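Local coordinates for protein trans-2-enoyl-CoA reductase (Treponema denticola, PDB 4GGP) that catalyses the NADH-dependent reduction of the carbon-carbon double bond of crotonyl-CoA to give butyryl-CoA, a step in type II fatty acid synthesis, at residues 54-59 against 144-149; 242-247 against 286-291; 279-284 against 293-298. All coordinates share one frame; numbering follows the deposited sequence.

Contact 1 (54-59 against 144-149); sequences LVLGCS and IVYSLA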
ATOM      1  N   LEU A  54       5.896   3.685  13.584  1.00 29.91           N
ATOM      2  CA  LEU A  54       6.232   2.352  13.107  1.00 28.27           C
ATOM      3  C   LEU A  54       5.410   2.036  11.863  1.00 22.61           C
ATOM      4  O   LEU A  54       4.187   2.120  11.891  1.00 25.06           O
ATOM      5  CB  LEU A  54       5.935   1.309  14.182  1.00 26.87           C
ATOM      6  CG  LEU A  54       6.174  -0.145  13.766  1.00 32.49           C
ATOM      7  CD1 LEU A  54       7.650  -0.387  13.485  1.00 29.72           C
ATOM      8  CD2 LEU A  54       5.659  -1.103  14.832  1.00 25.84           C
ATOM      9  N   VAL A  55       6.080   1.665  10.778  1.00 21.93           N
ATOM     10  CA  VAL A  55       5.388   1.306   9.542  1.00 25.06           C
ATOM     11  C   VAL A  55       5.704  -0.126   9.133  1.00 23.82           C
ATOM     12  O   VAL A  55       6.825  -0.430   8.732  1.00 30.81           O
ATOM     13  CB  VAL A  55       5.755   2.257   8.377  1.00 25.53           C
ATOM     14  CG1 VAL A  55       5.049   1.828   7.093  1.00 26.64           C
ATOM     15  CG2 VAL A  55       5.388   3.693   8.717  1.00 24.23           C
ATOM     16  N   LEU A  56       4.714  -1.005   9.256  1.00 24.77           N
ATOM     17  CA  LEU A  56       4.845  -2.388   8.820  1.00 22.43           C
ATOM     18  C   LEU A  56       4.502  -2.498   7.337  1.00 30.23           C
ATOM     19  O   LEU A  56       3.350  -2.300   6.948  1.00 25.62           O
ATOM     20  CB  LEU A  56       3.908  -3.297   9.623  1.00 28.30           C
ATOM     21  CG  LEU A  56       4.121  -3.467  11.133  1.00 33.14           C
ATOM     22  CD1 LEU A  56       5.558  -3.154  11.547  1.00 31.89           C
ATOM     23  CD2 LEU A  56       3.129  -2.633  11.916  1.00 29.31           C
ATOM     24  N   GLY A  57       5.498  -2.823   6.522  1.00 26.22           N
ATOM     25  CA  GLY A  57       5.339  -2.843   5.077  1.00 28.80           C
ATOM     26  C   GLY A  57       5.745  -1.508   4.486  1.00 27.87           C
ATOM     27  O   GLY A  57       5.000  -0.894   3.723  1.00 31.67           O
ATOM     28  N   CYS A  58       6.950  -1.073   4.829  1.00 25.97           N
ATOM     29  CA  CYS A  58       7.408   0.286   4.553  1.00 30.81           C
ATOM     30  C   CYS A  58       8.092   0.517   3.204  1.00 30.92           C
ATOM     31  O   CYS A  58       8.499   1.638   2.916  1.00 29.08           O
ATOM     32  CB  CYS A  58       8.408   0.686   5.633  1.00 30.61           C
ATOM     33  SG  CYS A  58       9.939  -0.268   5.532  1.00 34.53           S
ATOM     34  N   SER A  59       8.251  -0.525   2.391  1.00 26.65           N
ATOM     35  CA  SER A  59       9.119  -0.425   1.214  1.00 32.05           C
ATOM     36  C   SER A  59       8.439  -0.072  -0.117  1.00 29.67           C
ATOM     37  O   SER A  59       9.121   0.252  -1.088  1.00 28.44           O
ATOM     38  CB  SER A  59       9.922  -1.718   1.041  1.00 27.45           C
ATOM     39  OG  SER A  59       9.048  -2.814   0.841  1.00 33.75           O
ATOM     40  N   ILE A 144       1.176   3.810  14.437  1.00 23.61           N
ATOM     41  CA  ILE A 144       1.586   2.536  13.874  1.00 22.63           C
ATOM     42  C   ILE A 144       0.780   2.233  12.613  1.00 23.23           C
ATOM     43  O   ILE A 144      -0.439   2.077  12.664  1.00 28.37           O
ATOM     44  CB  ILE A 144       1.392   1.405  14.894  1.00 25.23           C
ATOM     45  CG1 ILE A 144       2.203   1.702  16.159  1.00 28.91           C
ATOM     46  CG2 ILE A 144       1.786   0.066  14.290  1.00 22.90           C
ATOM     47  CD1 ILE A 144       2.046   0.667  17.223  1.00 26.08           C
ATOM     48  N   VAL A 145       1.462   2.156  11.478  1.00 25.71           N
ATOM     49  CA  VAL A 145       0.777   1.914  10.212  1.00 23.54           C
ATOM     50  C   VAL A 145       1.013   0.500   9.717  1.00 25.58           C
ATOM     51  O   VAL A 145       2.157   0.078   9.536  1.00 25.46           O
ATOM     52  CB  VAL A 145       1.214   2.918   9.129  1.00 27.57           C
ATOM     53  CG1 VAL A 145       0.550   2.592   7.793  1.00 20.07           C
ATOM     54  CG2 VAL A 145       0.882   4.337   9.577  1.00 25.53           C
ATOM     55  N   TYR A 146      -0.083  -0.225   9.515  1.00 27.08           N
ATOM     56  CA  TYR A 146      -0.029  -1.597   9.035  1.00 25.77           C
ATOM     57  C   TYR A 146      -0.391  -1.648   7.557  1.00 28.66           C
ATOM     58  O   TYR A 146      -1.552  -1.491   7.189  1.00 28.70           O
ATOM     59  CB  TYR A 146      -0.982  -2.489   9.834  1.00 24.02           C
ATOM     60  CG  TYR A 146      -0.682  -3.962   9.678  1.00 32.02           C
ATOM     61  CD1 TYR A 146       0.143  -4.624  10.583  1.00 33.92           C
ATOM     62  CD2 TYR A 146      -1.206  -4.687   8.616  1.00 38.50           C
ATOM     63  CE1 TYR A 146       0.425  -5.971  10.437  1.00 25.63           C
ATOM     64  CE2 TYR A 146      -0.933  -6.027   8.463  1.00 39.90           C
ATOM     65  CZ  TYR A 146      -0.122  -6.666   9.376  1.00 40.85           C
ATOM     66  OH  TYR A 146       0.147  -8.003   9.204  1.00 51.95           O
ATOM     67  N   SER A 147       0.618  -1.880   6.721  1.00 29.38           N
ATOM     68  CA  SER A 147       0.452  -1.905   5.278  1.00 33.64           C
ATOM     69  C   SER A 147       1.247  -3.068   4.690  1.00 41.95           C
ATOM     70  O   SER A 147       2.114  -2.877   3.840  1.00 42.17           O
ATOM     71  CB  SER A 147       0.951  -0.594   4.678  1.00 31.26           C
ATOM     72  OG  SER A 147       0.767  -0.569   3.275  1.00 31.28           O
ATOM     73  N   LEU A 148       0.963  -4.275   5.157  1.00 47.24           N
ATOM     74  CA  LEU A 148       1.729  -5.432   4.718  1.00 52.10           C
ATOM     75  C   LEU A 148       1.125  -6.057   3.466  1.00 48.57           C
ATOM     76  O   LEU A 148      -0.045  -6.437   3.447  1.00 58.36           O
ATOM     77  CB  LEU A 148       1.873  -6.451   5.849  1.00 43.08           C
ATOM     78  CG  LEU A 148       2.968  -6.090   6.857  1.00 39.21           C
ATOM     79  CD1 LEU A 148       2.955  -7.023   8.053  1.00 46.19           C
ATOM     80  CD2 LEU A 148       4.331  -6.116   6.188  1.00 38.38           C
ATOM     81  N   ALA A 149       1.941  -6.135   2.420  1.00 51.68           N
ATOM     82  CA  ALA A 149       1.527  -6.686   1.139  1.00 57.23           C
ATOM     83  C   ALA A 149       2.231  -8.009   0.874  1.00 48.77           C
ATOM     84  O   ALA A 149       3.322  -8.044   0.301  1.00 52.11           O
ATOM     85  CB  ALA A 149       1.820  -5.699   0.021  1.00 58.14           C
TER
HETATM   86  O   HOH W   1       2.986  -1.030   1.521  1.00 33.07           O
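Val145 N donates to Leu54 O at 2.8 Å, the first of three backbone hydrogen bonds between these neighbouring strands. Leu56 N donates to Val145 O, also at 2.8 Å. Ser147 N closes the ladder on Leu56 O at the same 2.8 Å, just where both strands end. The strand axes lie 4.7 Å apart and run parallel, within 7° of each other. Weaker CA-H...O contacts accompany these bonds, and the one from Gly57 CA to Ser147 O, at 3.5 Å, carries the pairing past the last of them. There, one water bridges the loops. It donates to Gly57 O and is hydrogen-bonded to Ser147 OG.

Leu54, Leu56, Ile144 and Tyr146 share one face of the sheet. The CD2 methyl of Leu56 sits between two neighbours, 3.8 Å from Ile144 CG2 and close to Tyr146 CD1, which it meets at a slant. With chi1 at -163°, the tyrosine ring is placed where both Leu56 CD2 and Leu148 CG can meet it. Its hydroxyl is hydrogen-bonded to Asp209. Leu148 CG lies over one face of the tyrosine ring, 4.0 Å above the plane and toward the rim. The CD2 branch of Leu148 reaches back to the turn, 3.5 Å from Gly57 N. Gly57 has a positive phi of 93°, and its bare CA lies close to the Ser147 carbonyl. Val55 and Val145 pair on the other face.

Gly57, Cys58 and Ser59 bind NAD(+), as do Leu148 and Ala149. Two adjacent parallel strands whose C-terminal loops carry the dinucleotide are characteristic of the Rossmann fold, with the glycine turn directly after its first strand.

Contact 2 (242-247 against 286-291); sequences ALYRKG and AVIPVI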
ATOM      1  N   ALA A 242     -18.353  -8.719  -5.733  1.00 54.80           N
ATOM      2  CA  ALA A 242     -18.346 -10.175  -5.642  1.00 49.13           C
ATOM      3  C   ALA A 242     -17.066 -10.689  -4.997  1.00 54.21           C
ATOM      4  O   ALA A 242     -17.058 -11.757  -4.390  1.00 57.18           O
ATOM      5  CB  ALA A 242     -18.532 -10.796  -7.021  1.00 52.63           C
ATOM      6  N   LEU A 243     -15.983  -9.929  -5.139  1.00 49.28           N
ATOM      7  CA  LEU A 243     -14.705 -10.302  -4.542  1.00 47.98           C
ATOM      8  C   LEU A 243     -14.417  -9.507  -3.268  1.00 53.10           C
ATOM      9  O   LEU A 243     -13.950 -10.060  -2.271  1.00 49.38           O
ATOM     10  CB  LEU A 243     -13.564 -10.103  -5.544  1.00 46.17           C
ATOM     11  CG  LEU A 243     -13.726 -10.778  -6.906  1.00 56.95           C
ATOM     12  CD1 LEU A 243     -12.420 -10.740  -7.676  1.00 55.61           C
ATOM     13  CD2 LEU A 243     -14.211 -12.210  -6.750  1.00 52.24           C
ATOM     14  N   TYR A 244     -14.702  -8.209  -3.307  1.00 49.81           N
ATOM     15  CA  TYR A 244     -14.321  -7.310  -2.222  1.00 47.98           C
ATOM     16  C   TYR A 244     -15.351  -7.198  -1.099  1.00 51.85           C
ATOM     17  O   TYR A 244     -15.029  -6.736  -0.006  1.00 62.02           O
ATOM     18  CB  TYR A 244     -13.962  -5.928  -2.775  1.00 45.25           C
ATOM     19  CG  TYR A 244     -12.629  -5.911  -3.487  1.00 46.19           C
ATOM     20  CD1 TYR A 244     -11.443  -5.833  -2.771  1.00 46.08           C
ATOM     21  CD2 TYR A 244     -12.556  -5.991  -4.871  1.00 43.12           C
ATOM     22  CE1 TYR A 244     -10.220  -5.825  -3.412  1.00 43.49           C
ATOM     23  CE2 TYR A 244     -11.334  -5.981  -5.521  1.00 47.06           C
ATOM     24  CZ  TYR A 244     -10.172  -5.899  -4.785  1.00 35.79           C
ATOM     25  OH  TYR A 244      -8.958  -5.889  -5.424  1.00 46.98           O
ATOM     26  N   ARG A 245     -16.581  -7.624  -1.363  1.00 49.45           N
ATOM     27  CA  ARG A 245     -17.597  -7.672  -0.315  1.00 54.69           C
ATOM     28  C   ARG A 245     -17.964  -9.106   0.071  1.00 67.86           C
ATOM     29  O   ARG A 245     -17.930  -9.465   1.248  1.00 68.60           O
ATOM     30  CB  ARG A 245     -18.850  -6.896  -0.728  1.00 61.68           C
ATOM     31  CG  ARG A 245     -19.939  -6.881   0.334  1.00 69.18           C
ATOM     32  CD  ARG A 245     -21.092  -5.967  -0.047  1.00 69.07           C
ATOM     33  NE  ARG A 245     -22.063  -5.833   1.037  1.00 75.25           N
ATOM     34  CZ  ARG A 245     -22.010  -4.893   1.976  1.00 78.17           C
ATOM     35  NH1 ARG A 245     -21.031  -3.999   1.969  1.00 76.24           N
ATOM     36  NH2 ARG A 245     -22.938  -4.846   2.922  1.00 86.88           N
ATOM     37  N   LYS A 246     -18.301  -9.923  -0.923  1.00 61.16           N
ATOM     38  CA  LYS A 246     -18.758 -11.285  -0.666  1.00 64.01           C
ATOM     39  C   LYS A 246     -17.798 -12.359  -1.168  1.00 63.26           C
ATOM     40  O   LYS A 246     -18.166 -13.538  -1.228  1.00 74.37           O
ATOM     41  CB  LYS A 246     -20.161 -11.504  -1.245  1.00 68.73           C
ATOM     42  CG  LYS A 246     -21.275 -11.099  -0.298  1.00 75.24           C
ATOM     43  CD  LYS A 246     -22.403 -10.377  -1.024  1.00 64.66           C
ATOM     44  CE  LYS A 246     -23.414  -9.804  -0.037  1.00 74.82           C
ATOM     45  NZ  LYS A 246     -23.505  -8.311  -0.103  1.00 65.84           N
ATOM     46  N   GLY A 247     -16.573 -11.963  -1.506  1.00 53.22           N
ATOM     47  CA  GLY A 247     -15.560 -12.927  -1.892  1.00 53.87           C
ATOM     48  C   GLY A 247     -14.625 -13.251  -0.744  1.00 53.14           C
ATOM     49  O   GLY A 247     -14.965 -13.055   0.422  1.00 55.14           O
ATOM     50  N   ALA A 286      -3.496  -7.781 -12.050  1.00 46.39           N
ATOM     51  CA  ALA A 286      -3.689  -8.432 -13.345  1.00 50.74           C
ATOM     52  C   ALA A 286      -4.453  -9.758 -13.293  1.00 57.26           C
ATOM     53  O   ALA A 286      -4.979 -10.208 -14.312  1.00 58.83           O
ATOM     54  CB  ALA A 286      -2.355  -8.615 -14.048  1.00 52.35           C
ATOM     55  N   VAL A 287      -4.521 -10.386 -12.122  1.00 49.14           N
ATOM     56  CA  VAL A 287      -5.165 -11.696 -12.019  1.00 59.08           C
ATOM     57  C   VAL A 287      -6.636 -11.595 -11.616  1.00 61.41           C
ATOM     58  O   VAL A 287      -7.347 -12.598 -11.561  1.00 54.82           O
ATOM     59  CB  VAL A 287      -4.423 -12.633 -11.036  1.00 60.69           C
ATOM     60  CG1 VAL A 287      -2.920 -12.509 -11.219  1.00 56.39           C
ATOM     61  CG2 VAL A 287      -4.813 -12.323  -9.602  1.00 56.19           C
ATOM     62  N   ILE A 288      -7.091 -10.380 -11.337  1.00 56.34           N
ATOM     63  CA  ILE A 288      -8.473 -10.172 -10.935  1.00 53.17           C
ATOM     64  C   ILE A 288      -9.302  -9.671 -12.113  1.00 52.10           C
ATOM     65  O   ILE A 288      -8.914  -8.721 -12.791  1.00 44.49           O
ATOM     66  CB  ILE A 288      -8.570  -9.163  -9.771  1.00 51.38           C
ATOM     67  CG1 ILE A 288      -7.847  -9.700  -8.535  1.00 52.02           C
ATOM     68  CG2 ILE A 288     -10.020  -8.854  -9.447  1.00 48.16           C
ATOM     69  CD1 ILE A 288      -6.800  -8.752  -7.993  1.00 49.37           C
ATOM     70  N   PRO A 289     -10.445 -10.324 -12.373  1.00 50.75           N
ATOM     71  CA  PRO A 289     -11.353  -9.863 -13.424  1.00 49.14           C
ATOM     72  C   PRO A 289     -11.854  -8.452 -13.120  1.00 47.38           C
ATOM     73  O   PRO A 289     -11.991  -8.101 -11.945  1.00 46.09           O
ATOM     74  CB  PRO A 289     -12.508 -10.865 -13.351  1.00 49.18           C
ATOM     75  CG  PRO A 289     -11.922 -12.084 -12.720  1.00 49.71           C
ATOM     76  CD  PRO A 289     -10.914 -11.568 -11.738  1.00 51.21           C
ATOM     77  N   VAL A 290     -12.097  -7.668 -14.169  1.00 41.69           N
ATOM     78  CA  VAL A 290     -12.618  -6.296 -14.075  1.00 40.94           C
ATOM     79  C   VAL A 290     -11.594  -5.247 -13.623  1.00 43.97           C
ATOM     80  O   VAL A 290     -11.512  -4.171 -14.220  1.00 30.77           O
ATOM     81  CB  VAL A 290     -13.907  -6.199 -13.214  1.00 42.24           C
ATOM     82  CG1 VAL A 290     -14.441  -4.779 -13.211  1.00 41.78           C
ATOM     83  CG2 VAL A 290     -14.968  -7.162 -13.727  1.00 49.18           C
ATOM     84  N   ILE A 291     -10.813  -5.564 -12.588  1.00 38.14           N
ATOM     85  CA  ILE A 291      -9.931  -4.579 -11.949  1.00 37.71           C
ATOM     86  C   ILE A 291      -9.016  -3.766 -12.883  1.00 28.03           C
ATOM     87  O   ILE A 291      -9.015  -2.538 -12.808  1.00 29.69           O
ATOM     88  CB  ILE A 291      -9.126  -5.175 -10.754  1.00 37.53           C
ATOM     89  CG1 ILE A 291     -10.022  -5.318  -9.525  1.00 35.07           C
ATOM     90  CG2 ILE A 291      -7.947  -4.285 -10.403  1.00 36.53           C
ATOM     91  CD1 ILE A 291     -10.523  -3.999  -8.974  1.00 36.72           C
TER
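Leu243 turns its CG anti to the carbonyl carbon (chi1 -53°), and its side chain heads for the 286-291 loop. Tyr244 has a similar first torsion (chi1 -73°) but sets off to the side, and only the end of its ring comes nearer. Ile288 has its CG2 anti to the backbone N, and this branch makes the closest approach. Leu243 CD1 meets Ile288 CG2 at 3.5 Å, a close approach for two methyl groups. The two chains pass alongside, pointing opposite ways. The same CD1 also comes near the ring of Pro289, 4.4 Å from its CD.

Tyr244 CE2 lies 4.1 Å from Ile291 CD1, and the methyl approaches obliquely. The hydroxyl end of the ring comes near Ile288 CD1, with 4.4 Å between OH and that methyl. No hydrogen bond joins the two segments; the closest contacts are between carbon atoms. Phe173 touches both Leu243 and Pro289 from strand 173-178.

Tyr244 is the probable proton donor. Its ring also meets Tyr234, a substrate-binding residue, edge-to-face. The contact is consistent with an apolar wall beside the proposed catalytic tyrosine in the active site of this enoyl reductase.

Contact 3 (279-284 against 293-298); sequences GLVTRA and LYLASL
Gly279 meets the helix first, and it does so with backbone alone. With no side chain in the way, Leu295 CD2 rests directly on its carbonyl group, 3.7 Å from Gly279 C. Leu298 CD2 comes near the same carbonyl from about one turn further along, 4.4 Å from Gly279 O. Glu344, from farther along the chain, takes Gly279 N on OE1 and pairs its OE2 with the Tyr294 hydroxyl.

Leu280 points its side chain away from the helix, beside Tyr62, another NAD(+)-binding residue. Its backbone makes the contact instead: Leu280 O is 3.4 Å from Leu295 CD1. Each methyl of Leu295 thus rests on one carbonyl, CD2 on that of Gly279 and CD1 on that of Leu280. The CB of Leu295 points toward the loop, and chi1 of -69° lets the two methyls spread over the two carbonyls.

Val281 follows with its side chain. Its CG2 lies 4.4 Å from Leu295 CD1, and Tyr374 of helix 371-380 packs against both residues. Thr282 ends the NAD(+)-binding run formed with Leu280 and Val281.

No hydrogen bond crosses between the segments. Leu295, with a lesser part from Leu298, meets the loop by van der Waals contact, mostly with backbone. The Leu280 side chain lies away from the helix, near Tyr62. The chemistry implies apolar, non-directional packing behind this cofactor-binding loop.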
ATOM      1  N   GLY A 279      -8.311   2.848  -5.148  1.00 28.63           N
ATOM      2  CA  GLY A 279      -7.765   1.769  -5.951  1.00 30.78           C
ATOM      3  C   GLY A 279      -6.573   2.222  -6.771  1.00 24.77           C
ATOM      4  O   GLY A 279      -6.591   3.300  -7.363  1.00 33.10           O
ATOM      5  N   LEU A 280      -5.531   1.399  -6.793  1.00 30.64           N
ATOM      6  CA  LEU A 280      -4.322   1.693  -7.553  1.00 32.97           C
ATOM      7  C   LEU A 280      -3.772   0.400  -8.131  1.00 31.05           C
ATOM      8  O   LEU A 280      -4.262  -0.683  -7.812  1.00 30.37           O
ATOM      9  CB  LEU A 280      -3.272   2.372  -6.669  1.00 34.39           C
ATOM     10  CG  LEU A 280      -3.628   3.785  -6.186  1.00 43.64           C
ATOM     11  CD1 LEU A 280      -2.594   4.323  -5.212  1.00 35.68           C
ATOM     12  CD2 LEU A 280      -3.805   4.745  -7.372  1.00 38.91           C
ATOM     13  N   VAL A 281      -2.771   0.514  -8.998  1.00 25.18           N
ATOM     14  CA  VAL A 281      -2.157  -0.659  -9.605  1.00 32.80           C
ATOM     15  C   VAL A 281      -1.337  -1.410  -8.564  1.00 40.57           C
ATOM     16  O   VAL A 281      -0.401  -0.857  -7.987  1.00 38.97           O
ATOM     17  CB  VAL A 281      -1.246  -0.280 -10.790  1.00 33.37           C
ATOM     18  CG1 VAL A 281      -0.587  -1.525 -11.372  1.00 38.59           C
ATOM     19  CG2 VAL A 281      -2.043   0.443 -11.862  1.00 32.10           C
ATOM     20  N   THR A 282      -1.709  -2.664  -8.314  1.00 40.23           N
ATOM     21  CA  THR A 282      -0.965  -3.516  -7.387  1.00 39.54           C
ATOM     22  C   THR A 282      -0.407  -4.732  -8.121  1.00 41.47           C
ATOM     23  O   THR A 282      -0.770  -4.993  -9.268  1.00 42.75           O
ATOM     24  CB  THR A 282      -1.840  -4.016  -6.215  1.00 36.86           C
ATOM     25  OG1 THR A 282      -2.837  -4.921  -6.707  1.00 41.78           O
ATOM     26  CG2 THR A 282      -2.512  -2.854  -5.496  1.00 29.33           C
ATOM     27  N   ARG A 283       0.468  -5.473  -7.450  1.00 40.04           N
ATOM     28  CA  ARG A 283       1.069  -6.672  -8.027  1.00 42.35           C
ATOM     29  C   ARG A 283       0.003  -7.684  -8.425  1.00 46.65           C
ATOM     30  O   ARG A 283       0.117  -8.351  -9.452  1.00 43.17           O
ATOM     31  CB  ARG A 283       2.045  -7.309  -7.037  1.00 52.41           C
ATOM     32  CG  ARG A 283       2.720  -8.573  -7.549  1.00 54.37           C
ATOM     33  CD  ARG A 283       3.594  -9.213  -6.478  1.00 53.78           C
ATOM     34  NE  ARG A 283       4.220 -10.446  -6.952  1.00 54.94           N
ATOM     35  CZ  ARG A 283       5.443 -10.513  -7.469  1.00 57.48           C
ATOM     36  NH1 ARG A 283       6.179  -9.416  -7.576  1.00 56.75           N
ATOM     37  NH2 ARG A 283       5.930 -11.678  -7.876  1.00 65.91           N
ATOM     38  N   ALA A 284      -1.045  -7.780  -7.614  1.00 43.09           N
ATOM     39  CA  ALA A 284      -2.111  -8.749  -7.852  1.00 47.52           C
ATOM     40  C   ALA A 284      -3.158  -8.313  -8.888  1.00 51.77           C
ATOM     41  O   ALA A 284      -3.953  -9.136  -9.341  1.00 52.00           O
ATOM     42  CB  ALA A 284      -2.789  -9.102  -6.538  1.00 44.44           C
ATOM     43  N   LEU A 293      -9.344  -3.085 -15.983  1.00 26.39           N
ATOM     44  CA  LEU A 293     -10.153  -2.236 -16.852  1.00 32.97           C
ATOM     45  C   LEU A 293     -10.792  -1.116 -16.026  1.00 29.76           C
ATOM     46  O   LEU A 293     -10.921   0.019 -16.487  1.00 29.78           O
ATOM     47  CB  LEU A 293     -11.225  -3.056 -17.583  1.00 24.23           C
ATOM     48  CG  LEU A 293     -12.178  -2.246 -18.469  1.00 40.78           C
ATOM     49  CD1 LEU A 293     -11.418  -1.535 -19.593  1.00 28.85           C
ATOM     50  CD2 LEU A 293     -13.292  -3.124 -19.034  1.00 38.48           C
ATOM     51  N   TYR A 294     -11.186  -1.447 -14.803  1.00 31.88           N
ATOM     52  CA  TYR A 294     -11.744  -0.459 -13.886  1.00 29.13           C
ATOM     53  C   TYR A 294     -10.754   0.673 -13.622  1.00 27.21           C
ATOM     54  O   TYR A 294     -11.096   1.848 -13.743  1.00 29.39           O
ATOM     55  CB  TYR A 294     -12.138  -1.111 -12.561  1.00 32.31           C
ATOM     56  CG  TYR A 294     -12.472  -0.100 -11.491  1.00 28.08           C
ATOM     57  CD1 TYR A 294     -13.601   0.697 -11.605  1.00 30.04           C
ATOM     58  CD2 TYR A 294     -11.657   0.069 -10.377  1.00 33.63           C
ATOM     59  CE1 TYR A 294     -13.920   1.629 -10.644  1.00 27.06           C
ATOM     60  CE2 TYR A 294     -11.969   1.003  -9.400  1.00 22.69           C
ATOM     61  CZ  TYR A 294     -13.109   1.783  -9.547  1.00 32.52           C
ATOM     62  OH  TYR A 294     -13.460   2.727  -8.604  1.00 25.76           O
ATOM     63  N   LEU A 295      -9.528   0.303 -13.260  1.00 26.58           N
ATOM     64  CA  LEU A 295      -8.479   1.266 -12.942  1.00 32.09           C
ATOM     65  C   LEU A 295      -8.122   2.173 -14.120  1.00 26.87           C
ATOM     66  O   LEU A 295      -7.950   3.382 -13.953  1.00 26.28           O
ATOM     67  CB  LEU A 295      -7.227   0.536 -12.440  1.00 24.30           C
ATOM     68  CG  LEU A 295      -7.360  -0.128 -11.066  1.00 31.37           C
ATOM     69  CD1 LEU A 295      -6.084  -0.861 -10.698  1.00 30.82           C
ATOM     70  CD2 LEU A 295      -7.729   0.910  -9.989  1.00 23.84           C
ATOM     71  N   ALA A 296      -7.995   1.589 -15.307  1.00 27.56           N
ATOM     72  CA  ALA A 296      -7.699   2.369 -16.502  1.00 30.33           C
ATOM     73  C   ALA A 296      -8.795   3.401 -16.748  1.00 22.04           C
ATOM     74  O   ALA A 296      -8.519   4.528 -17.156  1.00 25.37           O
ATOM     75  CB  ALA A 296      -7.540   1.455 -17.716  1.00 29.14           C
ATOM     76  N   SER A 297     -10.037   3.012 -16.483  1.00 23.15           N
ATOM     77  CA  SER A 297     -11.181   3.894 -16.700  1.00 22.97           C
ATOM     78  C   SER A 297     -11.267   4.943 -15.594  1.00 23.95           C
ATOM     79  O   SER A 297     -11.576   6.105 -15.853  1.00 26.02           O
ATOM     80  CB  SER A 297     -12.477   3.079 -16.747  1.00 28.51           C
ATOM     81  OG  SER A 297     -12.398   2.065 -17.740  1.00 41.15           O
ATOM     82  N   LEU A 298     -10.981   4.523 -14.366  1.00 26.46           N
ATOM     83  CA  LEU A 298     -10.975   5.431 -13.225  1.00 21.34           C
ATOM     84  C   LEU A 298      -9.928   6.515 -13.443  1.00 18.33           C
ATOM     85  O   LEU A 298     -10.206   7.696 -13.273  1.00 23.56           O
ATOM     86  CB  LEU A 298     -10.667   4.667 -11.940  1.00 25.49           C
ATOM     87  CG  LEU A 298     -10.771   5.472 -10.641  1.00 24.09           C
ATOM     88  CD1 LEU A 298     -12.220   5.839 -10.388  1.00 22.35           C
ATOM     89  CD2 LEU A 298     -10.193   4.696  -9.460  1.00 25.28           C
TER

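In the fold
Contact 1 comes first along the chain and closes before the other two open. It joins strands 52-56 and 141-146 in the middle of the seven-stranded parallel sheet. Contacts 2 and 3 lie outside that sheet, with their centres about 23 Å and about 21 Å from that of contact 1. Their own centres are about 11 Å apart. Their segments alternate in sequence. Both use the region from strand 270-276 into helix 291-305, and contact 2 adds helix 241-244, which carries the probable proton donor. Contacts 1 and 3 hold NAD(+)-binding residues. Their nearest atoms are about 7 Å apart, so the NAD(+)-binding loops approach each other from distant parts of the chain.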